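Local coordinates for protein arginase 1, mitochondrial (Arabidopsis thaliana, PDB 6VSU) that hydrolyses L-arginine to urea and L-ornithine at a two-manganese centre, and also converts agmatine to putrescine, working as a homohexamer, at residues T21-R26 and V122-E127; C74-S79 and T304-A309; R186-G191 and F215-Y220; I246-D251 and N276-L281; L253-A258 and S262-G267. All coordinates share one frame; numbering follows the deposited sequence.

Interaction 1 of 5, residues T21-R26 and V122-E127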
# COMPACT_ATOMS: atom_id res chain seq x y z
N THR E 21 12.78 37.51 11.03
CA THR E 21 12.40 38.66 10.16
C THR E 21 11.40 38.15 9.13
O THR E 21 10.42 38.80 8.91
CB THR E 21 13.64 39.32 9.55
OG1 THR E 21 14.32 39.90 10.65
CG2 THR E 21 13.29 40.40 8.56
N LEU E 22 11.62 36.98 8.56
CA LEU E 22 10.76 36.46 7.48
C LEU E 22 9.35 36.16 8.03
O LEU E 22 8.35 36.49 7.32
CB LEU E 22 11.42 35.20 6.92
CG LEU E 22 10.66 34.49 5.80
CD1 LEU E 22 10.20 35.46 4.72
CD2 LEU E 22 11.55 33.45 5.12
N ILE E 23 9.25 35.54 9.22
CA ILE E 23 7.94 35.30 9.88
C ILE E 23 7.33 36.67 10.18
O ILE E 23 6.13 36.84 9.98
CB ILE E 23 8.11 34.47 11.16
CG1 ILE E 23 8.79 33.12 10.90
CG2 ILE E 23 6.79 34.30 11.88
CD1 ILE E 23 7.98 32.20 10.04
N ARG E 24 8.12 37.61 10.68
CA ARG E 24 7.52 38.91 11.07
C ARG E 24 6.88 39.58 9.85
O ARG E 24 5.76 40.04 9.97
CB ARG E 24 8.55 39.83 11.72
CG ARG E 24 8.07 41.26 11.90
CD ARG E 24 8.95 42.14 12.76
NE ARG E 24 10.23 41.56 13.10
CZ ARG E 24 11.34 41.68 12.39
NH1 ARG E 24 11.34 42.38 11.27
NH2 ARG E 24 12.44 41.08 12.80
N GLU E 25 7.54 39.54 8.69
CA GLU E 25 7.03 40.25 7.50
C GLU E 25 5.78 39.53 6.97
O GLU E 25 4.90 40.19 6.50
CB GLU E 25 8.11 40.35 6.42
CG GLU E 25 9.35 41.08 6.85
CD GLU E 25 9.20 42.59 7.03
OE1 GLU E 25 8.11 43.19 6.83
OE2 GLU E 25 10.20 43.16 7.43
N ARG E 26 5.76 38.19 7.00
CA ARG E 26 4.57 37.43 6.55
C ARG E 26 3.39 37.73 7.47
O ARG E 26 2.30 37.99 6.95
CB ARG E 26 4.89 35.93 6.44
CG ARG E 26 6.02 35.60 5.47
CD ARG E 26 6.02 34.17 4.96
NE ARG E 26 6.16 33.17 6.00
CZ ARG E 26 7.16 32.31 6.09
NH1 ARG E 26 8.12 32.29 5.19
NH2 ARG E 26 7.20 31.45 7.09
N VAL E 122 5.94 32.47 17.60
CA VAL E 122 4.56 32.57 18.13
C VAL E 122 4.26 34.02 18.57
O VAL E 122 3.20 34.51 18.26
CB VAL E 122 4.33 31.58 19.29
CG1 VAL E 122 2.94 31.82 19.89
CG2 VAL E 122 4.47 30.15 18.79
N LYS E 123 5.19 34.70 19.23
CA LYS E 123 4.88 36.07 19.72
C LYS E 123 4.66 37.00 18.52
O LYS E 123 3.82 37.89 18.62
CB LYS E 123 6.02 36.55 20.61
CG LYS E 123 6.13 35.70 21.87
CD LYS E 123 6.86 36.42 22.99
CE LYS E 123 7.14 35.44 24.10
NZ LYS E 123 7.79 36.08 25.27
N LEU E 124 5.40 36.78 17.43
CA LEU E 124 5.35 37.65 16.23
C LEU E 124 3.94 37.56 15.63
O LEU E 124 3.39 38.55 15.18
CB LEU E 124 6.38 37.09 15.25
CG LEU E 124 7.67 37.84 14.93
CD1 LEU E 124 8.12 38.84 15.96
CD2 LEU E 124 8.79 36.85 14.61
N VAL E 125 3.33 36.40 15.65
CA VAL E 125 1.91 36.24 15.23
C VAL E 125 1.00 37.02 16.20
O VAL E 125 0.17 37.83 15.70
CB VAL E 125 1.49 34.77 15.17
CG1 VAL E 125 0.03 34.66 14.80
CG2 VAL E 125 2.34 33.98 14.21
N MET E 126 1.20 36.84 17.51
CA MET E 126 0.31 37.39 18.55
C MET E 126 0.38 38.91 18.54
O MET E 126 -0.68 39.53 18.81
CB MET E 126 0.65 36.86 19.95
CG MET E 126 0.43 35.35 20.04
SD MET E 126 0.88 34.72 21.68
CE MET E 126 -0.44 35.45 22.63
N GLU E 127 1.55 39.44 18.18
CA GLU E 127 1.87 40.89 18.06
C GLU E 127 1.03 41.53 16.96
O GLU E 127 0.87 42.75 17.00
CB GLU E 127 3.38 41.12 17.93
CG GLU E 127 4.08 41.11 19.28
CD GLU E 127 5.58 40.87 19.30
OE1 GLU E 127 6.21 40.93 18.23
OE2 GLU E 127 6.11 40.63 20.39
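Leu124 reaches from helix 111-126 onto the flank of helix 7-37. Its branch carbon CG lies 3.9 Å from CB of Arg24, so the leucine rests mainly on the root of the arginine. The methyl CD2 meets CG2 of Ile23 at 4.2 Å. The second methyl, CD1, comes to the edge of the Arg24 guanidinium, near its plane. No hydrogen bond crosses between the two segments.

Leu124 holds strained torsions (chi1 -110°, chi2 22°), which spread its two methyls over Ile23 and Arg24. Arg24 sets CG opposite its backbone N (chi1 170°), and the chain then bends at chi3. This fold brings NH2 back to OG1 of Thr21, one turn earlier in the helix, in a weak hydrogen bond of 3.1 Å. With an alanine in place of Leu124, a gap would probably open beside Ile23, and the Arg24 guanidinium would lose its apolar neighbour.

The contact joins helix 7-37 to helix 111-126, away from the annotated sites. Behind it, Val122 packs on helix 143-154 and on strands 43-48 and 131-136. Arg26 bonds to the carbonyls of Val96 and Asp98 of strand 93-98. A second subunit packs on Leu22, so helix 7-37 lies between this layer and a neighbouring subunit.

Interaction 2 of 5, residues C74-S79 and T304-A309. With ORN (L-ornithine), chain B.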
# COMPACT_ATOMS: atom_id res chain seq x y z
N CYS E 74 -7.82 20.92 -0.13
CA CYS E 74 -8.04 19.82 -1.10
C CYS E 74 -9.32 20.11 -1.86
O CYS E 74 -10.32 20.56 -1.27
CB CYS E 74 -8.13 18.47 -0.41
SG CYS E 74 -8.51 17.16 -1.57
N GLY E 75 -9.28 19.88 -3.16
CA GLY E 75 -10.43 20.17 -4.02
C GLY E 75 -11.61 19.21 -3.76
O GLY E 75 -12.64 19.47 -4.31
N SER E 76 -11.43 18.11 -3.02
CA SER E 76 -12.51 17.16 -2.64
C SER E 76 -13.41 17.79 -1.57
O SER E 76 -14.50 17.28 -1.34
CB SER E 76 -11.93 15.83 -2.18
OG SER E 76 -11.32 15.93 -0.90
N THR E 77 -12.94 18.86 -0.91
CA THR E 77 -13.54 19.44 0.33
C THR E 77 -14.22 20.72 -0.05
O THR E 77 -13.88 21.25 -1.09
CB THR E 77 -12.51 19.77 1.41
OG1 THR E 77 -11.63 20.83 0.95
CG2 THR E 77 -11.74 18.53 1.81
N ASN E 78 -15.10 21.25 0.81
CA ASN E 78 -15.51 22.66 0.63
C ASN E 78 -14.93 23.50 1.74
O ASN E 78 -14.36 22.93 2.69
CB ASN E 78 -17.00 22.79 0.32
CG ASN E 78 -17.87 22.66 1.53
OD1 ASN E 78 -17.51 23.18 2.56
ND2 ASN E 78 -19.05 22.08 1.37
N SER E 79 -14.95 24.80 1.54
CA SER E 79 -14.25 25.74 2.42
C SER E 79 -15.09 26.10 3.65
O SER E 79 -14.70 27.00 4.37
CB SER E 79 -13.94 26.96 1.65
OG SER E 79 -15.12 27.50 1.06
N THR E 304 -4.86 10.45 7.13
CA THR E 304 -4.47 11.17 8.38
C THR E 304 -4.21 12.64 8.11
O THR E 304 -4.53 13.47 8.98
CB THR E 304 -3.36 10.46 9.18
OG1 THR E 304 -3.61 9.05 9.20
CG2 THR E 304 -3.32 10.95 10.60
N ALA E 305 -3.80 12.99 6.89
CA ALA E 305 -3.64 14.41 6.48
C ALA E 305 -5.02 15.07 6.54
O ALA E 305 -5.10 16.19 7.01
CB ALA E 305 -3.00 14.55 5.12
N MET E 306 -6.07 14.39 6.07
CA MET E 306 -7.45 14.97 6.06
C MET E 306 -7.99 15.06 7.50
O MET E 306 -8.68 16.03 7.84
CB MET E 306 -8.40 14.13 5.22
CG MET E 306 -7.86 13.91 3.82
SD MET E 306 -7.87 15.48 2.88
CE MET E 306 -9.60 15.92 2.75
N VAL E 307 -7.67 14.08 8.34
CA VAL E 307 -7.96 14.14 9.80
C VAL E 307 -7.29 15.38 10.41
O VAL E 307 -7.96 16.12 11.15
CB VAL E 307 -7.49 12.85 10.51
CG1 VAL E 307 -7.40 13.00 12.05
CG2 VAL E 307 -8.39 11.70 10.15
N ALA E 308 -5.98 15.54 10.21
CA ALA E 308 -5.25 16.68 10.77
C ALA E 308 -5.86 18.00 10.24
O ALA E 308 -6.03 18.93 11.06
CB ALA E 308 -3.77 16.61 10.46
N ALA E 309 -6.11 18.09 8.95
CA ALA E 309 -6.68 19.28 8.32
C ALA E 309 -8.04 19.59 8.96
O ALA E 309 -8.31 20.80 9.23
CB ALA E 309 -6.76 19.11 6.84
N ORN B . -16.89 19.60 -2.74
CA ORN B . -18.27 19.07 -2.90
CB ORN B . -18.24 17.55 -2.75
CG ORN B . -19.39 16.84 -3.45
CD ORN B . -19.55 15.40 -3.01
NE ORN B . -20.68 14.69 -3.61
C ORN B . -19.16 19.67 -1.80
O ORN B . -19.98 18.92 -1.28
OXT ORN B . -18.97 20.83 -1.47
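Met306 and Thr77 meet tip to tip, with the methionine methyl CE 3.5 Å from CG2 of the threonine. This is the shortest approach between the two segments. CE also lies 4.3 Å from CB of Cys74 and 4.0 Å from OG of Ser76, so one methyl reaches three residues of the loop. Met306 gets there by bending at both chi2 (-69°) and chi3 (-64°), which carries CE out from helix 303-319.

Hydrogen bonds hold the loop itself in shape; none crosses to the helix. Residues 74-77 form a type I beta turn. The carbonyl O of Cys74 accepts two bonds, from the backbone N of Thr77 and from its hydroxyl OG1 at 2.6 Å. The hydroxyl comes in the carbonyl plane. Ser76 N also points nearly straight at SG of Cys74, over 3.4 Å. Thr77 is thus tied through OG1 while its CG2 is left to meet the methionine.

Ligand bonds come next. ND2 of Asn78 donates to OXT of L-ornithine at 3.1 Å. That ornithine is also bonded to Asp168 and Tyr170 of a neighbouring subunit, and Ser76 O accepts from ND1 of His263 of the same subunit. The loop therefore serves an active site across the subunit interface. The chemistry is divided: apolar packing sets the loop against its own helix, while Ser76 O serves the partner subunit and Asn78 ND2 the ornithine carboxylate.

Interaction 3 of 5, residues R186-G191 and F215-Y220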
# COMPACT_ATOMS: atom_id res chain seq x y z
N ARG E 186 7.72 20.17 31.23
CA ARG E 186 8.31 21.51 31.02
C ARG E 186 7.24 22.57 31.29
O ARG E 186 7.54 23.57 31.97
CB ARG E 186 8.94 21.67 29.64
CG ARG E 186 10.10 20.72 29.35
CD ARG E 186 11.38 20.91 30.15
NE ARG E 186 11.29 20.28 31.45
CZ ARG E 186 11.51 18.97 31.68
NH1 ARG E 186 11.83 18.14 30.68
NH2 ARG E 186 11.36 18.48 32.91
N ILE E 187 6.05 22.39 30.75
CA ILE E 187 4.98 23.42 30.87
C ILE E 187 4.54 23.55 32.34
O ILE E 187 4.34 24.69 32.81
CB ILE E 187 3.81 23.08 29.91
CG1 ILE E 187 4.13 23.37 28.45
CG2 ILE E 187 2.54 23.78 30.34
CD1 ILE E 187 3.09 22.76 27.49
N MET E 188 4.36 22.44 33.06
CA MET E 188 3.86 22.52 34.45
C MET E 188 4.98 23.09 35.33
O MET E 188 4.65 23.89 36.21
CB MET E 188 3.32 21.19 34.96
CG MET E 188 2.04 20.67 34.27
SD MET E 188 0.69 21.89 34.00
CE MET E 188 0.09 21.92 35.68
N GLU E 189 6.27 22.82 35.07
CA GLU E 189 7.39 23.41 35.86
C GLU E 189 7.45 24.95 35.68
O GLU E 189 7.90 25.64 36.60
CB GLU E 189 8.75 22.90 35.41
CG GLU E 189 9.03 21.50 35.87
CD GLU E 189 10.06 20.75 35.03
OE1 GLU E 189 10.66 21.34 34.10
OE2 GLU E 189 10.32 19.58 35.36
N GLY E 190 7.00 25.48 34.57
CA GLY E 190 7.14 26.92 34.29
C GLY E 190 5.98 27.78 34.82
O GLY E 190 6.07 29.02 34.65
N GLY E 191 4.91 27.20 35.37
CA GLY E 191 3.77 28.01 35.88
C GLY E 191 2.88 28.57 34.75
O GLY E 191 2.12 29.59 35.00
N PHE E 215 2.05 17.63 39.83
CA PHE E 215 1.66 18.91 39.20
C PHE E 215 0.16 19.16 39.33
O PHE E 215 -0.29 20.19 38.82
CB PHE E 215 2.10 18.97 37.73
CG PHE E 215 3.58 18.96 37.55
CD1 PHE E 215 4.38 19.94 38.09
CD2 PHE E 215 4.17 17.92 36.85
CE1 PHE E 215 5.76 19.91 37.92
CE2 PHE E 215 5.55 17.90 36.66
CZ PHE E 215 6.34 18.89 37.21
N GLY E 216 -0.59 18.23 39.89
CA GLY E 216 -2.06 18.37 39.99
C GLY E 216 -2.73 18.34 38.63
O GLY E 216 -3.64 19.18 38.37
N VAL E 217 -2.27 17.47 37.76
CA VAL E 217 -2.82 17.30 36.38
C VAL E 217 -4.14 16.52 36.53
O VAL E 217 -4.21 15.64 37.40
CB VAL E 217 -1.82 16.54 35.49
CG1 VAL E 217 -2.33 16.26 34.10
CG2 VAL E 217 -0.54 17.31 35.39
N GLU E 218 -5.15 16.85 35.75
CA GLU E 218 -6.41 16.07 35.68
C GLU E 218 -6.34 15.11 34.49
O GLU E 218 -6.38 15.59 33.35
CB GLU E 218 -7.56 17.05 35.56
CG GLU E 218 -7.66 17.93 36.79
CD GLU E 218 -8.54 19.15 36.55
OE1 GLU E 218 -9.74 18.89 36.16
OE2 GLU E 218 -8.01 20.33 36.66
N GLN E 219 -6.13 13.81 34.76
CA GLN E 219 -5.83 12.80 33.73
C GLN E 219 -7.10 11.99 33.49
O GLN E 219 -7.53 11.33 34.42
CB GLN E 219 -4.66 11.90 34.13
CG GLN E 219 -3.35 12.65 34.02
CD GLN E 219 -2.11 11.88 34.41
OE1 GLN E 219 -2.17 11.01 35.27
NE2 GLN E 219 -0.97 12.24 33.82
N TYR E 220 -7.67 12.02 32.30
CA TYR E 220 -8.84 11.18 31.93
C TYR E 220 -8.29 10.04 31.07
O TYR E 220 -7.78 10.31 30.01
CB TYR E 220 -9.94 12.02 31.28
CG TYR E 220 -10.51 13.04 32.22
CD1 TYR E 220 -11.53 12.67 33.08
CD2 TYR E 220 -9.95 14.28 32.40
CE1 TYR E 220 -12.01 13.53 34.05
CE2 TYR E 220 -10.46 15.17 33.33
CZ TYR E 220 -11.49 14.80 34.15
OH TYR E 220 -12.00 15.64 35.11
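Met188, in the last turn of helix 183-189, packs on Phe215 where helix 206-215 gives way to strand 218-221. These are neighbouring elements at the edge of the parallel alpha/beta sheet. Both helices end in a Schellman motif, with Gly191 and Gly216 at positive phi.

Met188 can be followed outward. Its CB sits over one face of the Phe215 ring, 3.7 Å from the centroid and 24° off the normal, a CH-pi contact offset toward the rim. CG moves off the ring to CB of Phe215 at 3.9 Å, and lies 4.4 Å from CG2 of Val217. The chain then bends at chi2 (-46°) and chi3 (-77°). This brings CE back to the backbone O of Phe215 at 3.6 Å. The two side chains therefore slide past each other in opposite directions.

Glu189 adds a second touch, its CG 4.0 Å from CZ of the ring. Its carboxylate is held by Arg186, which grips it side-on. NE goes to OE1 at 2.9 Å and NH2 to OE2, both in the guanidinium plane, in a salt bridge one turn long. If Phe215 were an alanine, the ring would be gone, and a gap would probably open beside CB of Met188 and CG of Glu189.

Val217 also packs on Ile169, a residue of the ornithine site. Arg186 has a further role at its remaining nitrogen: NH1 bonds to the carbonyl oxygens of both Asp171 and Lys177.

Interaction 4 of 5, residues I246-D251 and N276-L281. With MN (manganese (II) ion), chain C.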
# COMPACT_ATOMS: atom_id res chain seq x y z
N ILE E 246 -5.45 24.68 23.50
CA ILE E 246 -5.82 23.29 23.17
C ILE E 246 -4.66 22.63 22.42
O ILE E 246 -4.32 23.10 21.32
CB ILE E 246 -7.12 23.26 22.37
CG1 ILE E 246 -8.24 23.99 23.10
CG2 ILE E 246 -7.49 21.82 22.05
CD1 ILE E 246 -9.56 24.09 22.32
N SER E 247 -4.13 21.54 22.94
CA SER E 247 -3.07 20.76 22.25
C SER E 247 -3.67 19.42 21.84
O SER E 247 -4.09 18.63 22.72
CB SER E 247 -1.84 20.59 23.11
OG SER E 247 -0.88 19.76 22.47
N ILE E 248 -3.67 19.14 20.53
CA ILE E 248 -4.21 17.86 20.02
C ILE E 248 -3.05 17.09 19.46
O ILE E 248 -2.53 17.46 18.40
CB ILE E 248 -5.31 18.07 18.99
CG1 ILE E 248 -6.34 19.08 19.53
CG2 ILE E 248 -5.92 16.73 18.67
CD1 ILE E 248 -7.66 19.11 18.76
N ASP E 249 -2.73 15.98 20.08
CA ASP E 249 -1.90 14.94 19.42
C ASP E 249 -2.89 14.09 18.65
O ASP E 249 -3.88 13.66 19.20
CB ASP E 249 -1.12 14.16 20.45
CG ASP E 249 -0.23 13.03 19.96
OD1 ASP E 249 -0.48 12.46 18.87
OD2 ASP E 249 0.70 12.73 20.71
N VAL E 250 -2.68 13.97 17.36
CA VAL E 250 -3.53 13.15 16.46
C VAL E 250 -3.71 11.73 17.02
O VAL E 250 -4.75 11.16 16.76
CB VAL E 250 -2.90 13.22 15.06
CG1 VAL E 250 -3.45 12.19 14.17
CG2 VAL E 250 -3.14 14.56 14.42
N ASP E 251 -2.77 11.22 17.85
CA ASP E 251 -2.90 9.86 18.42
C ASP E 251 -3.91 9.84 19.57
O ASP E 251 -4.17 8.77 20.05
CB ASP E 251 -1.56 9.22 18.80
CG ASP E 251 -0.92 9.79 20.06
OD1 ASP E 251 -1.64 10.39 20.89
OD2 ASP E 251 0.31 9.70 20.14
N ASN E 276 -17.11 16.29 19.32
CA ASN E 276 -18.11 16.49 20.38
C ASN E 276 -17.48 17.30 21.52
O ASN E 276 -18.15 18.22 22.03
CB ASN E 276 -18.77 15.22 20.88
CG ASN E 276 -19.73 14.59 19.88
OD1 ASN E 276 -20.07 15.17 18.84
ND2 ASN E 276 -20.15 13.37 20.19
N ILE E 277 -16.24 17.00 21.90
CA ILE E 277 -15.52 17.74 22.97
C ILE E 277 -15.22 19.19 22.53
O ILE E 277 -15.58 20.15 23.29
CB ILE E 277 -14.26 16.95 23.33
CG1 ILE E 277 -14.61 15.56 23.87
CG2 ILE E 277 -13.41 17.75 24.29
CD1 ILE E 277 -13.43 14.69 24.06
N LEU E 278 -14.62 19.39 21.36
CA LEU E 278 -14.26 20.75 20.88
C LEU E 278 -15.48 21.62 20.69
O LEU E 278 -15.48 22.77 21.15
CB LEU E 278 -13.47 20.70 19.59
CG LEU E 278 -12.17 19.90 19.65
CD1 LEU E 278 -11.48 19.92 18.27
CD2 LEU E 278 -11.26 20.47 20.72
N HIS E 279 -16.48 21.14 20.00
CA HIS E 279 -17.67 21.95 19.68
C HIS E 279 -18.33 22.40 20.98
O HIS E 279 -18.89 23.48 21.01
CB HIS E 279 -18.68 21.18 18.79
CG HIS E 279 -18.24 21.06 17.36
ND1 HIS E 279 -18.84 20.20 16.46
CD2 HIS E 279 -17.26 21.67 16.68
CE1 HIS E 279 -18.26 20.32 15.30
NE2 HIS E 279 -17.29 21.20 15.41
N ASN E 280 -18.35 21.55 22.03
CA ASN E 280 -19.18 21.86 23.23
C ASN E 280 -18.34 22.56 24.28
O ASN E 280 -18.93 23.02 25.23
CB ASN E 280 -19.84 20.57 23.73
CG ASN E 280 -20.92 20.15 22.76
OD1 ASN E 280 -21.84 20.91 22.53
ND2 ASN E 280 -20.79 19.00 22.14
N LEU E 281 -17.02 22.60 24.11
CA LEU E 281 -16.13 23.29 25.06
C LEU E 281 -16.50 24.77 25.13
O LEU E 281 -16.58 25.40 24.10
CB LEU E 281 -14.68 23.09 24.66
CG LEU E 281 -13.64 23.95 25.36
CD1 LEU E 281 -13.61 23.60 26.83
CD2 LEU E 281 -12.26 23.73 24.78
MN MN C . 0.67 10.81 21.92
O HOH W 1 2.33 11.56 23.09
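This contact belongs to the beta-alpha-beta unit of strand 244-249, helix 271-280 and strand 285-291. Ile246 and Ile248, two residues apart on the strand, both point to the helix. CD1 of Ile248 meets CD1 of Leu278 tip to tip at 3.9 Å. CD1 of Ile246 meets CD2 of Leu281 in the same way at 3.7 Å, and CG2 of Ile246 lies 4.2 Å from CD2 of Leu278. Both isoleucines extend along chi2 (176° in Ile246), which carries CD1 out to the helix. All four side chains are buried, and Leu311 and Leu315 of helix 303-319 close in on the isoleucines.

The strand ends at the metal. Asp249 gives OD2 to the manganese ion at 2.3 Å, and Asp251 holds the same ion with OD2 at 2.1 Å and OD1 at 2.6 Å. A water, Asp164 and His166 complete the site. OD1 of Asp249 accepts from N of Asp251 at 2.8 Å, an Asx turn that sets the two carboxylates beside each other. OG of Ser247, between the two isoleucines on the strand, bonds to NE2 of His140, a ligand of the other manganese. A DxD pair of metal ligands, beginning at the C-terminal end of a central parallel strand, is typical of the arginase fold.

Interaction 5 of 5, residues L253-A258 and S262-G267. With NA (sodium ion), chain D; ORN (L-ornithine), chain F.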
# COMPACT_ATOMS: atom_id res chain seq x y z
N LEU E 253 -6.86 9.99 18.78
CA LEU E 253 -7.77 9.22 17.95
C LEU E 253 -7.36 7.77 17.91
O LEU E 253 -6.17 7.50 17.84
CB LEU E 253 -7.72 9.83 16.55
CG LEU E 253 -8.29 11.23 16.46
CD1 LEU E 253 -7.82 11.81 15.14
CD2 LEU E 253 -9.82 11.21 16.54
N ASP E 254 -8.32 6.86 17.93
CA ASP E 254 -8.02 5.45 17.67
C ASP E 254 -7.25 5.39 16.36
O ASP E 254 -7.57 6.14 15.44
CB ASP E 254 -9.27 4.60 17.59
CG ASP E 254 -8.90 3.15 17.68
OD1 ASP E 254 -8.53 2.60 16.64
OD2 ASP E 254 -8.79 2.62 18.81
N PRO E 255 -6.23 4.53 16.23
CA PRO E 255 -5.49 4.42 14.98
C PRO E 255 -6.35 3.96 13.79
O PRO E 255 -5.92 4.15 12.67
CB PRO E 255 -4.34 3.42 15.25
CG PRO E 255 -4.70 2.77 16.56
CD PRO E 255 -5.62 3.74 17.29
N ALA E 256 -7.56 3.44 14.03
CA ALA E 256 -8.52 3.21 12.94
C ALA E 256 -8.76 4.54 12.22
O ALA E 256 -8.98 4.45 10.99
CB ALA E 256 -9.79 2.65 13.44
N PHE E 257 -8.80 5.68 12.95
CA PHE E 257 -9.16 7.00 12.39
C PHE E 257 -7.88 7.72 11.97
O PHE E 257 -7.92 8.47 10.99
CB PHE E 257 -10.00 7.85 13.36
CG PHE E 257 -11.24 7.16 13.91
CD1 PHE E 257 -12.44 7.20 13.22
CD2 PHE E 257 -11.17 6.37 15.05
CE1 PHE E 257 -13.55 6.53 13.70
CE2 PHE E 257 -12.26 5.64 15.49
CZ PHE E 257 -13.46 5.72 14.82
N ALA E 258 -6.76 7.43 12.62
CA ALA E 258 -5.51 8.21 12.49
C ALA E 258 -4.33 7.26 12.53
O ALA E 258 -3.62 7.17 13.55
CB ALA E 258 -5.41 9.28 13.53
N SER E 262 3.28 8.12 14.86
CA SER E 262 4.47 7.32 15.20
C SER E 262 4.12 6.29 16.28
O SER E 262 4.86 5.34 16.48
CB SER E 262 5.58 8.22 15.66
OG SER E 262 5.94 9.17 14.67
N HIS E 263 3.04 6.50 17.02
CA HIS E 263 2.71 5.64 18.19
C HIS E 263 1.29 5.10 18.04
O HIS E 263 0.36 5.76 18.48
CB HIS E 263 2.90 6.45 19.49
CG HIS E 263 4.29 6.92 19.69
ND1 HIS E 263 5.22 6.17 20.37
CD2 HIS E 263 4.96 8.00 19.22
CE1 HIS E 263 6.40 6.78 20.35
NE2 HIS E 263 6.27 7.89 19.65
N ILE E 264 1.16 3.90 17.48
CA ILE E 264 -0.12 3.20 17.28
C ILE E 264 -0.55 2.69 18.65
O ILE E 264 0.18 1.85 19.26
CB ILE E 264 0.05 2.04 16.28
CG1 ILE E 264 0.50 2.48 14.90
CG2 ILE E 264 -1.24 1.25 16.18
CD1 ILE E 264 -0.38 3.57 14.37
N GLU E 265 -1.67 3.19 19.15
CA GLU E 265 -2.15 2.85 20.51
C GLU E 265 -3.65 2.54 20.39
O GLU E 265 -4.49 3.42 20.39
CB GLU E 265 -1.76 3.96 21.49
CG GLU E 265 -2.00 3.56 22.94
CD GLU E 265 -1.12 2.45 23.48
OE1 GLU E 265 0.12 2.45 23.20
OE2 GLU E 265 -1.68 1.60 24.21
N PRO E 266 -4.05 1.28 20.15
CA PRO E 266 -5.46 0.96 20.05
C PRO E 266 -6.31 1.40 21.26
O PRO E 266 -5.80 1.43 22.36
CB PRO E 266 -5.47 -0.57 19.86
CG PRO E 266 -4.11 -0.85 19.25
CD PRO E 266 -3.18 0.12 19.96
N GLY E 267 -7.59 1.68 20.99
CA GLY E 267 -8.62 1.94 22.01
C GLY E 267 -8.82 3.42 22.25
O GLY E 267 -8.91 3.81 23.41
NA NA D . 6.86 11.14 16.54
N ORN F . 7.15 5.12 24.54
CA ORN F . 6.76 6.51 24.87
CB ORN F . 5.85 7.07 23.77
CG ORN F . 5.75 8.58 23.74
CD ORN F . 4.86 9.08 22.62
NE ORN F . 4.37 10.45 22.77
C ORN F . 6.03 6.54 26.22
O ORN F . 6.19 5.59 26.98
OXT ORN F . 5.33 7.53 26.45
O HOH W 2 8.24 8.98 17.78
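The imidazole of His263 carries the ornithine on one face: CD of the ligand stands 3.4 Å above the plane, over its centre. The His166 ring meets that of His263 edge-to-face, and the His180 ring also meets it. NE2 hydrogen-bonds to a water at 2.9 Å, and that water binds the sodium ion. OG of Ser262 binds the same ion at 2.9 Å. ND1 bonds to the carbonyl of Ser76 of a neighbouring subunit, so both nitrogens are engaged and the ring's rotation is fixed. The Phe257 ring has CB of Asp254 in plane at its edge.

The two segments meet farther along the loop. OD2 of Asp254 accepts from N of Gly267 at 2.7 Å; the nitrogen stands nearly on the extension of the C-O bond, and the bond is bent at the hydrogen (145°). It also accepts from N of Gly268. OD1 takes N of Ala256 on its anti side at 2.9 Å, an Asx turn. The carboxylate thus bridges both arms of the loop. Asp254 CG lies opposite the backbone N (chi1 -165°), which turns OD2 to Gly267.

Beside it, Pro255 crosses Ile264 obliquely. CG of the proline meets CG2 of the isoleucine at 3.8 Å, and its CD lies 3.3 Å from O of Glu265. The carboxylate of Glu265 forms a salt bridge with Lys310 of a neighbouring subunit. Through His263, the loop after strand 244-249 lines the ornithine pocket at the dimanganese active site of the arginase fold.

Interactions 2, 4 and 5 form a connected group. Val250 of interaction 4 touches Thr304 of interaction 2 (CG1 to CG2, 3.8 Å) and Ala258 of interaction 5 (CG1 to CB, 3.6 Å). Val307 CG1 meets Leu253 CD1 at 3.3 Å, which joins interactions 2 and 5. Interactions 4 and 5, with centres 15 Å apart, supply metal ligands and pocket wall to one active site. Interaction 2 instead serves the pocket of a neighbouring subunit. Interaction 3 reaches the same sheet as interaction 4, with nearest atoms about 7 Å away. Interaction 1 stands apart; its centre is 34 Å from that of interaction 5, on the opposite side of the chain's centre.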